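Phosphoserine aminotransferase (Bacillus circulans, PDB 2C0R) catalyses the reversible, pyridoxal-phosphate-dependent transamination between O-phospho-L-serine and 2-oxoglutarate, the second step of L-serine biosynthesis from 3-phosphoglycerate. Local coordinates at residues T66-L71 and D184-G189; Q55-A60 and V251-E256; I300-A305 and Q352-F357. The protein carries 1 engineered substitution. All coordinates share one frame; numbering follows the deposited sequence.

Contact 1 (T66-L71 and D184-G189)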
loop_
_atom_site.group_PDB
_atom_site.type_symbol
_atom_site.label_atom_id
_atom_site.label_comp_id
_atom_site.label_asym_id
_atom_site.label_seq_id
_atom_site.Cartn_x
_atom_site.Cartn_y
_atom_site.Cartn_z
ATOM N N THR A 66 21.022 -17.285 3.048
ATOM C CA THR A 66 21.711 -16.344 2.188
ATOM C C THR A 66 21.220 -16.467 0.747
ATOM O O THR A 66 20.645 -17.513 0.405
ATOM C CB THR A 66 23.222 -16.574 2.206
ATOM O OG1 THR A 66 23.425 -17.922 1.744
ATOM C CG2 THR A 66 23.836 -16.461 3.594
ATOM N N GLY A 67 21.447 -15.454 -0.074
ATOM C CA GLY A 67 21.009 -15.458 -1.427
ATOM C C GLY A 67 19.558 -15.071 -1.617
ATOM O O GLY A 67 19.049 -15.244 -2.757
ATOM N N TYR A 68 18.883 -14.598 -0.584
ATOM C CA TYR A 68 17.513 -14.152 -0.677
ATOM C C TYR A 68 17.364 -12.676 -0.368
ATOM O O TYR A 68 18.022 -12.148 0.526
ATOM C CB TYR A 68 16.596 -14.891 0.345
ATOM C CG TYR A 68 16.417 -16.324 -0.098
ATOM C CD1 TYR A 68 17.365 -17.303 0.184
ATOM C CD2 TYR A 68 15.273 -16.698 -0.791
ATOM C CE1 TYR A 68 17.154 -18.611 -0.237
ATOM C CE2 TYR A 68 15.061 -18.003 -1.218
ATOM C CZ TYR A 68 16.016 -18.957 -0.932
ATOM O OH TYR A 68 15.842 -20.265 -1.347
ATOM N N LYS A 69 16.500 -12.021 -1.118
ATOM C CA LYS A 69 16.239 -10.618 -0.833
ATOM C C LYS A 69 14.824 -10.466 -0.294
ATOM O O LYS A 69 13.895 -11.070 -0.850
ATOM C CB LYS A 69 16.402 -9.787 -2.105
ATOM C CG LYS A 69 16.280 -8.284 -1.868
ATOM C CD LYS A 69 17.452 -7.667 -1.118
ATOM C CE LYS A 69 17.135 -6.169 -0.992
ATOM N NZ LYS A 69 18.026 -5.482 -0.018
ATOM N N VAL A 70 14.673 -9.676 0.750
ATOM C CA VAL A 70 13.350 -9.323 1.245
ATOM C C VAL A 70 12.891 -8.053 0.514
ATOM O O VAL A 70 13.562 -7.029 0.604
ATOM C CB VAL A 70 13.357 -9.105 2.762
ATOM C CG1 VAL A 70 12.001 -8.661 3.270
ATOM C CG2 VAL A 70 13.853 -10.359 3.470
ATOM N N LEU A 71 11.777 -8.176 -0.198
ATOM C CA LEU A 71 11.161 -7.064 -0.865
ATOM C C LEU A 71 9.887 -6.647 -0.153
ATOM O O LEU A 71 9.197 -7.500 0.388
ATOM C CB LEU A 71 10.812 -7.455 -2.326
ATOM C CG LEU A 71 11.945 -8.083 -3.112
ATOM C CD1 LEU A 71 11.425 -8.508 -4.488
ATOM C CD2 LEU A 71 13.160 -7.170 -3.242
ATOM N N ASP A 184 12.366 -23.981 6.197
ATOM C CA ASP A 184 13.635 -23.798 5.477
ATOM C C ASP A 184 13.367 -22.981 4.220
ATOM O O ASP A 184 12.819 -23.512 3.247
ATOM C CB ASP A 184 14.240 -25.153 5.127
ATOM C CG ASP A 184 15.527 -25.121 4.325
ATOM O OD1 ASP A 184 16.130 -24.009 4.236
ATOM O OD2 ASP A 184 15.916 -26.202 3.818
ATOM N N LEU A 185 13.767 -21.711 4.252
ATOM C CA LEU A 185 13.545 -20.860 3.107
ATOM C C LEU A 185 14.179 -21.419 1.839
ATOM O O LEU A 185 13.707 -21.165 0.733
ATOM C CB LEU A 185 14.083 -19.449 3.362
ATOM C CG LEU A 185 13.842 -18.433 2.270
ATOM C CD1 LEU A 185 12.362 -18.235 2.017
ATOM C CD2 LEU A 185 14.429 -17.074 2.689
ATOM N N ASN A 186 15.257 -22.170 2.010
ATOM C CA ASN A 186 15.958 -22.681 0.830
ATOM C C ASN A 186 15.144 -23.663 0.006
ATOM O O ASN A 186 15.504 -23.961 -1.151
ATOM C CB ASN A 186 17.236 -23.382 1.295
ATOM C CG ASN A 186 18.156 -22.418 1.993
ATOM O OD1 ASN A 186 18.654 -21.498 1.370
ATOM N ND2 ASN A 186 18.391 -22.631 3.291
ATOM N N GLN A 187 14.033 -24.183 0.508
ATOM C CA GLN A 187 13.181 -24.971 -0.359
ATOM C C GLN A 187 12.488 -24.116 -1.441
ATOM O O GLN A 187 12.017 -24.685 -2.425
ATOM C CB GLN A 187 12.056 -25.658 0.434
ATOM C CG GLN A 187 12.523 -26.820 1.263
ATOM C CD GLN A 187 11.371 -27.627 1.795
ATOM O OE1 GLN A 187 10.675 -27.171 2.710
ATOM N NE2 GLN A 187 11.157 -28.821 1.225
ATOM N N PHE A 188 12.428 -22.823 -1.203
ATOM C CA PHE A 188 11.602 -21.952 -2.038
ATOM C C PHE A 188 12.386 -21.059 -2.935
ATOM O O PHE A 188 13.451 -20.560 -2.539
ATOM C CB PHE A 188 10.752 -21.023 -1.144
ATOM C CG PHE A 188 9.642 -21.784 -0.417
ATOM C CD1 PHE A 188 9.891 -22.338 0.821
ATOM C CD2 PHE A 188 8.399 -21.940 -1.016
ATOM C CE1 PHE A 188 8.894 -23.070 1.467
ATOM C CE2 PHE A 188 7.389 -22.630 -0.373
ATOM C CZ PHE A 188 7.643 -23.189 0.878
ATOM N N GLY A 189 11.838 -20.777 -4.107
ATOM C CA GLY A 189 12.468 -19.682 -4.863
ATOM C C GLY A 189 11.831 -18.359 -4.452
ATOM O O GLY A 189 12.414 -17.279 -4.570
HETATM O O HOH W 1 20.728 -20.082 2.372
HETATM O O HOH W 2 17.074 -22.670 -2.952
HETATM O O HOH W 3 18.993 -21.513 -1.283
#
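Tyr-68 lays its ring against Leu-185 and sends its hydroxyl to the backbone of Phe-188, joining the first residue of strand 68-73, an outermost strand of the seven-stranded mixed sheet of this class-V aminotransferase, to the loop with a 3-10 turn that leads into strand 190-194. Apolar packing comes first. Leu-185 CD2 sits over one face of the ring, 3.7 Å from its centroid and 21° off the normal, a CH-pi contact displaced toward the rim on the CG side. Leu-185, its CG anti to the backbone N, runs antiparallel alongside the tyrosine, which brings that CG to 3.7 Å from Tyr-68 CE2. Both side chains also touch Ile-208 of strand 205-210, which pairs with strand 68-73.

The one direct hydrogen bond between the segments lies at the far end of the ring. Tyr-68 OH donates to Phe-188 O at 2.7 Å, almost straight on to the carbonyl (C=O...donor angle 162°), and this oxygen lies at the ring edge in its plane. A phenylalanine here would probably keep the leucine contact but leave Phe-188 O without this donor and free the ring of its tether to the loop.

Water extends the polar side. One molecule donates both to Tyr-68 OH, at 3.1 Å, and to Asn-186 O; another bridges Thr-66 N and Asn-186 OD1. The Asn-186 amide stands at 64° to the tyrosine ring, with OD1 near the ring edge, 3.6 Å from Tyr-68 CE1. Within the loop, Asp-184 OD1 takes two bonds that fix this amide and the start of the turn: Asn-186 N, at 3.0 Å, closes an Asx turn from above the carboxylate plane, and Asn-186 ND2 meets the syn lone pair of Asp-184 OD1 at 2.8 Å.

Contact 2 (Q55-A60 and V251-E256)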
loop_
_atom_site.group_PDB
_atom_site.type_symbol
_atom_site.label_atom_id
_atom_site.label_comp_id
_atom_site.label_asym_id
_atom_site.label_seq_id
_atom_site.Cartn_x
_atom_site.Cartn_y
_atom_site.Cartn_z
ATOM N N GLN A 55 14.243 -5.908 6.889
ATOM C CA GLN A 55 14.696 -7.012 6.074
ATOM C C GLN A 55 15.671 -7.917 6.826
ATOM O O GLN A 55 15.535 -9.124 6.816
ATOM C CB GLN A 55 15.362 -6.444 4.830
ATOM C CG GLN A 55 14.449 -5.618 3.964
ATOM C CD GLN A 55 15.299 -4.982 2.855
ATOM O OE1 GLN A 55 16.119 -5.660 2.198
ATOM N NE2 GLN A 55 15.089 -3.705 2.664
ATOM N N ALA A 56 16.656 -7.325 7.502
ATOM C CA ALA A 56 17.623 -8.060 8.279
ATOM C C ALA A 56 16.966 -8.832 9.419
ATOM O O ALA A 56 17.347 -9.977 9.686
ATOM C CB ALA A 56 18.679 -7.137 8.901
ATOM N N ARG A 57 16.004 -8.236 10.098
ATOM C CA ARG A 57 15.382 -9.011 11.191
ATOM C C ARG A 57 14.557 -10.166 10.678
ATOM O O ARG A 57 14.496 -11.225 11.297
ATOM C CB ARG A 57 14.425 -8.057 11.921
ATOM C CG ARG A 57 15.114 -7.068 12.786
ATOM C CD ARG A 57 14.102 -6.252 13.576
ATOM N NE ARG A 57 14.701 -5.243 14.414
ATOM C CZ ARG A 57 15.718 -5.296 15.233
ATOM N NH1 ARG A 57 16.428 -6.407 15.385
ATOM N NH2 ARG A 57 16.097 -4.246 15.939
ATOM N N LEU A 58 13.901 -10.000 9.539
ATOM C CA LEU A 58 13.122 -11.118 8.970
ATOM C C LEU A 58 14.061 -12.239 8.561
ATOM O O LEU A 58 13.808 -13.387 8.902
ATOM C CB LEU A 58 12.326 -10.594 7.790
ATOM C CG LEU A 58 11.371 -11.466 7.005
ATOM C CD1 LEU A 58 10.687 -12.592 7.703
ATOM C CD2 LEU A 58 10.302 -10.500 6.415
ATOM N N LEU A 59 15.142 -11.959 7.850
ATOM C CA LEU A 59 16.094 -13.008 7.499
ATOM C C LEU A 59 16.658 -13.677 8.753
ATOM O O LEU A 59 16.807 -14.914 8.754
ATOM C CB LEU A 59 17.221 -12.485 6.603
ATOM C CG LEU A 59 16.735 -12.133 5.193
ATOM C CD1 LEU A 59 17.868 -11.439 4.452
ATOM C CD2 LEU A 59 16.319 -13.348 4.403
ATOM N N ALA A 60 16.951 -12.900 9.776
ATOM C CA ALA A 60 17.482 -13.510 10.991
ATOM C C ALA A 60 16.430 -14.454 11.615
ATOM O O ALA A 60 16.814 -15.534 12.109
ATOM C CB ALA A 60 17.960 -12.459 11.972
ATOM N N VAL A 251 6.801 -5.540 14.602
ATOM C CA VAL A 251 6.277 -6.885 14.835
ATOM C C VAL A 251 7.377 -7.920 14.824
ATOM O O VAL A 251 7.387 -8.868 15.625
ATOM C CB VAL A 251 5.177 -7.248 13.814
ATOM C CG1 VAL A 251 4.835 -8.725 13.930
ATOM C CG2 VAL A 251 3.921 -6.404 14.009
ATOM N N LEU A 252 8.362 -7.754 13.961
ATOM C CA LEU A 252 9.477 -8.695 13.919
ATOM C C LEU A 252 10.272 -8.657 15.218
ATOM O O LEU A 252 10.713 -9.700 15.717
ATOM C CB LEU A 252 10.415 -8.437 12.725
ATOM C CG LEU A 252 9.734 -8.498 11.343
ATOM C CD1 LEU A 252 10.771 -8.098 10.318
ATOM C CD2 LEU A 252 9.169 -9.876 11.059
ATOM N N LYS A 253 10.465 -7.457 15.757
ATOM C CA LYS A 253 11.088 -7.380 17.086
ATOM C C LYS A 253 10.306 -8.181 18.114
ATOM O O LYS A 253 10.857 -8.899 18.918
ATOM C CB LYS A 253 11.162 -5.920 17.512
ATOM C CG LYS A 253 12.236 -5.080 16.830
ATOM C CD LYS A 253 11.980 -3.598 17.164
ATOM C CE LYS A 253 12.950 -2.710 16.345
ATOM N NZ LYS A 253 12.674 -1.275 16.650
ATOM N N TRP A 254 8.976 -8.031 18.080
ATOM C CA TRP A 254 8.148 -8.770 19.061
ATOM C C TRP A 254 8.270 -10.269 18.842
ATOM O O TRP A 254 8.336 -11.026 19.804
ATOM C CB TRP A 254 6.723 -8.239 18.914
ATOM C CG TRP A 254 5.679 -8.988 19.685
ATOM C CD1 TRP A 254 5.274 -8.720 20.989
ATOM C CD2 TRP A 254 4.891 -10.117 19.266
ATOM N NE1 TRP A 254 4.292 -9.608 21.372
ATOM C CE2 TRP A 254 4.050 -10.466 20.337
ATOM C CE3 TRP A 254 4.824 -10.859 18.082
ATOM C CZ2 TRP A 254 3.154 -11.532 20.245
ATOM C CZ3 TRP A 254 3.936 -11.912 17.986
ATOM C CH2 TRP A 254 3.109 -12.242 19.071
ATOM N N ILE A 255 8.326 -10.729 17.584
ATOM C CA ILE A 255 8.456 -12.192 17.390
ATOM C C ILE A 255 9.748 -12.667 18.013
ATOM O O ILE A 255 9.810 -13.728 18.659
ATOM C CB ILE A 255 8.392 -12.534 15.883
ATOM C CG1 ILE A 255 7.037 -12.249 15.268
ATOM C CG2 ILE A 255 8.746 -14.022 15.674
ATOM C CD1 ILE A 255 6.917 -12.414 13.752
ATOM N N GLU A 256 10.796 -11.864 17.827
ATOM C CA GLU A 256 12.089 -12.265 18.414
ATOM C C GLU A 256 11.922 -12.342 19.920
ATOM O O GLU A 256 12.417 -13.271 20.575
ATOM C CB GLU A 256 13.186 -11.295 17.970
ATOM C CG GLU A 256 14.524 -11.503 18.629
ATOM C CD GLU A 256 15.390 -12.636 18.127
ATOM O OE1 GLU A 256 16.636 -12.482 18.228
ATOM O OE2 GLU A 256 14.883 -13.684 17.656
#
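Arg-57 and Lys-253 cross at an angle where helix 45-61 packs beside helix 242-257, a near-parallel helix pair in the class-V aminotransferase fold. The short axes run 31° apart and approach to 9.7 Å. Lys-253, extended beyond CG, passes over one face of the Arg-57 guanidinium: its CG is 3.5 Å from Arg-57 NE, and its CE comes equally near Arg-57 NH2. The lysine's methylenes, not its ammonium, lie on the guanidinium; Arg-57 NH2 and Lys-253 NZ stay 4.6 Å apart. Each has an acid of its own helix nearby, Glu-53 in a salt bridge with Arg-57 and Glu-250 in one with Lys-253, which probably offsets the like charges.

On the buried side Leu-252 points toward the other helix, its CG anti to the carbonyl carbon (chi1 -58°), which carries CD1 in beside the backbone of helix 45-61. Leu-58 and Leu-252 both rest on Leu-179 of a loop, and Leu-58 continues inward to Val-206 and Ile-208 of the sheet. Leu-252 CD1 rests against both Arg-57 and Leu-58, 4.0 Å from Arg-57 CB, 3.9 Å from Leu-58 CB and 3.7 Å from Leu-58 N.

Contact 3 (I300-A305 and Q352-F357)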
loop_
_atom_site.group_PDB
_atom_site.type_symbol
_atom_site.label_atom_id
_atom_site.label_comp_id
_atom_site.label_asym_id
_atom_site.label_seq_id
_atom_site.Cartn_x
_atom_site.Cartn_y
_atom_site.Cartn_z
ATOM N N ILE A 300 -8.928 -21.812 12.327
ATOM C CA ILE A 300 -9.664 -23.019 12.693
ATOM C C ILE A 300 -11.099 -22.891 12.272
ATOM O O ILE A 300 -11.833 -22.019 12.716
ATOM C CB ILE A 300 -9.563 -23.218 14.199
ATOM C CG1 ILE A 300 -8.104 -23.387 14.616
ATOM C CG2 ILE A 300 -10.473 -24.352 14.627
ATOM C CD1 ILE A 300 -7.930 -23.713 16.090
ATOM N N THR A 301 -11.491 -23.795 11.380
ATOM C CA THR A 301 -12.847 -23.679 10.832
ATOM C C THR A 301 -13.694 -24.801 11.379
ATOM O O THR A 301 -13.254 -25.934 11.592
ATOM C CB THR A 301 -12.792 -23.693 9.304
ATOM O OG1 THR A 301 -12.018 -24.853 8.920
ATOM C CG2 THR A 301 -12.063 -22.439 8.789
ATOM N N PHE A 302 -14.945 -24.436 11.662
ATOM C CA PHE A 302 -15.861 -25.436 12.215
ATOM C C PHE A 302 -17.307 -25.026 11.936
ATOM O O PHE A 302 -17.597 -23.896 11.550
ATOM C CB PHE A 302 -15.600 -25.656 13.713
ATOM C CG PHE A 302 -15.714 -24.441 14.617
ATOM C CD1 PHE A 302 -16.814 -24.344 15.451
ATOM C CD2 PHE A 302 -14.773 -23.441 14.629
ATOM C CE1 PHE A 302 -16.945 -23.260 16.301
ATOM C CE2 PHE A 302 -14.900 -22.355 15.487
ATOM C CZ PHE A 302 -16.006 -22.265 16.328
ATOM N N ARG A 303 -18.187 -26.038 12.123
ATOM C CA ARG A 303 -19.573 -25.840 11.789
ATOM C C ARG A 303 -20.457 -26.325 12.941
ATOM O O ARG A 303 -20.044 -27.193 13.719
ATOM C CB ARG A 303 -20.010 -26.661 10.578
ATOM C CG ARG A 303 -19.227 -26.642 9.319
ATOM C CD ARG A 303 -19.924 -27.539 8.307
ATOM N NE ARG A 303 -19.499 -27.288 6.952
ATOM C CZ ARG A 303 -19.373 -26.247 6.156
ATOM N NH1 ARG A 303 -19.660 -25.002 6.508
ATOM N NH2 ARG A 303 -18.924 -26.452 4.916
ATOM N N LEU A 304 -21.655 -25.757 12.970
ATOM C CA LEU A 304 -22.707 -26.297 13.843
ATOM C C LEU A 304 -23.729 -27.010 12.963
ATOM O O LEU A 304 -23.496 -27.157 11.776
ATOM C CB LEU A 304 -23.361 -25.180 14.635
ATOM C CG LEU A 304 -22.534 -24.609 15.791
ATOM C CD1 LEU A 304 -21.280 -23.909 15.319
ATOM C CD2 LEU A 304 -23.443 -23.635 16.539
ATOM N N ALA A 305 -24.845 -27.453 13.529
ATOM C CA ALA A 305 -25.771 -28.355 12.839
ATOM C C ALA A 305 -26.539 -27.619 11.759
ATOM O O ALA A 305 -27.034 -28.239 10.808
ATOM C CB ALA A 305 -26.735 -28.961 13.834
ATOM N N GLN A 352 -14.527 -21.151 26.420
ATOM C CA GLN A 352 -15.542 -21.004 27.474
ATOM C C GLN A 352 -16.869 -20.657 26.836
ATOM O O GLN A 352 -17.894 -21.275 27.170
ATOM C CB GLN A 352 -15.112 -19.939 28.469
ATOM C CG GLN A 352 -13.873 -20.223 29.297
ATOM C CD GLN A 352 -13.414 -19.108 30.212
ATOM O OE1 GLN A 352 -12.252 -19.123 30.650
ATOM N NE2 GLN A 352 -14.270 -18.141 30.531
ATOM N N PHE A 353 -16.845 -19.688 25.919
ATOM C CA PHE A 353 -18.065 -19.330 25.201
ATOM C C PHE A 353 -18.641 -20.521 24.446
ATOM O O PHE A 353 -19.843 -20.756 24.468
ATOM C CB PHE A 353 -17.783 -18.159 24.255
ATOM C CG PHE A 353 -19.013 -17.878 23.389
ATOM C CD1 PHE A 353 -20.069 -17.164 23.951
ATOM C CD2 PHE A 353 -19.108 -18.311 22.069
ATOM C CE1 PHE A 353 -21.211 -16.917 23.212
ATOM C CE2 PHE A 353 -20.260 -18.065 21.330
ATOM C CZ PHE A 353 -21.301 -17.352 21.895
ATOM N N MET A 354 -17.761 -21.263 23.787
ATOM C CA MET A 354 -18.225 -22.426 23.049
ATOM C C MET A 354 -18.842 -23.465 23.965
ATOM O O MET A 354 -19.813 -24.118 23.587
ATOM C CB MET A 354 -17.035 -23.065 22.287
ATOM C CG MET A 354 -16.686 -22.258 21.042
ATOM S SD MET A 354 -15.128 -22.844 20.326
ATOM C CE MET A 354 -15.649 -24.432 19.647
ATOM N N GLU A 355 -18.297 -23.632 25.174
ATOM C CA GLU A 355 -18.880 -24.588 26.123
ATOM C C GLU A 355 -20.261 -24.134 26.563
ATOM O O GLU A 355 -21.200 -24.920 26.589
ATOM C CB GLU A 355 -17.934 -24.716 27.320
ATOM C CG GLU A 355 -18.533 -25.650 28.361
ATOM C CD GLU A 355 -18.516 -27.123 28.026
ATOM O OE1 GLU A 355 -19.218 -27.867 28.725
ATOM O OE2 GLU A 355 -17.815 -27.561 27.077
ATOM N N HIS A 356 -20.420 -22.861 26.912
ATOM C CA HIS A 356 -21.720 -22.297 27.255
ATOM C C HIS A 356 -22.741 -22.448 26.124
ATOM O O HIS A 356 -23.909 -22.830 26.357
ATOM C CB HIS A 356 -21.651 -20.798 27.601
ATOM C CG HIS A 356 -23.004 -20.141 27.703
ATOM N ND1 HIS A 356 -23.913 -20.412 28.715
ATOM C CD2 HIS A 356 -23.629 -19.218 26.929
ATOM C CE1 HIS A 356 -25.021 -19.719 28.577
ATOM N NE2 HIS A 356 -24.867 -18.972 27.489
ATOM N N PHE A 357 -22.338 -22.119 24.908
ATOM C CA PHE A 357 -23.325 -22.168 23.818
ATOM C C PHE A 357 -23.757 -23.590 23.551
ATOM O O PHE A 357 -24.927 -23.867 23.317
ATOM C CB PHE A 357 -22.696 -21.481 22.589
ATOM C CG PHE A 357 -23.719 -21.190 21.514
ATOM C CD1 PHE A 357 -24.383 -19.983 21.491
ATOM C CD2 PHE A 357 -23.998 -22.159 20.556
ATOM C CE1 PHE A 357 -25.290 -19.748 20.475
ATOM C CE2 PHE A 357 -24.906 -21.915 19.547
ATOM C CZ PHE A 357 -25.592 -20.713 19.538
#
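Phe-302 and Met-354 meet from opposite directions between strand 299-303 and the C-terminal helix 344-361. The methyl end does the touching: Met-354 CE lies 3.8 Å from Phe-302 CE1. Its SD stands 4.9 Å from the ring centroid and 44° off the normal, an oblique Met-aromatic contact. The thioether reaches this position because its chain bends at the last torsion (chi3 72°), while Phe-302 CG lies between its backbone N and carbonyl carbon (chi1 58°). Further along, Leu-304 CD2 approaches the Phe-357 ring obliquely, 3.8 Å from Phe-357 CE2.

These two pairs are wholly apolar and buried, and no hydrogen bond crosses between the segments. The backbones stay well apart, Leu-304 CA and Phe-357 CA being 10.8 Å from each other, and other side chains share the intervening layer: Phe-313 of helix 307-319 meets Phe-357 edge to face and also touches Met-354, and Ile-279 of helix 260-280 touches Phe-302. The other side of the helix faces solvent, with Gln-352 and His-356 exposed and Glu-355 salt-bridged to Lys-358. Helix and strand thus pack as one layer on another, the arrangement of an alpha/beta sandwich, in which helices cover one face of the small antiparallel sheet 287-288, 299-303 and 334-337.

In the fold
Contacts 1 and 2 are neighbours, their centres about 15 Å apart, because helix 45-61 runs almost directly into strand 68-73 and packs against it. They touch where Lys-69 NZ lies 2.9 Å from Gln-55 OE1, a probable hydrogen bond, and where Val-70 CG2 rests 3.8 Å from Leu-59 CG. Contact 1 comes nearer the cofactor: the Phe-188 side chain is about 12 Å from bound pyridoxal phosphate and about 9 Å from the side chain of Asp-173, which binds it. Contact 3 belongs to the small C-terminal sheet, far from both: its centre is about 39 Å from that of contact 1 and about 35 Å from that of contact 2, and it lies away from the cofactor site.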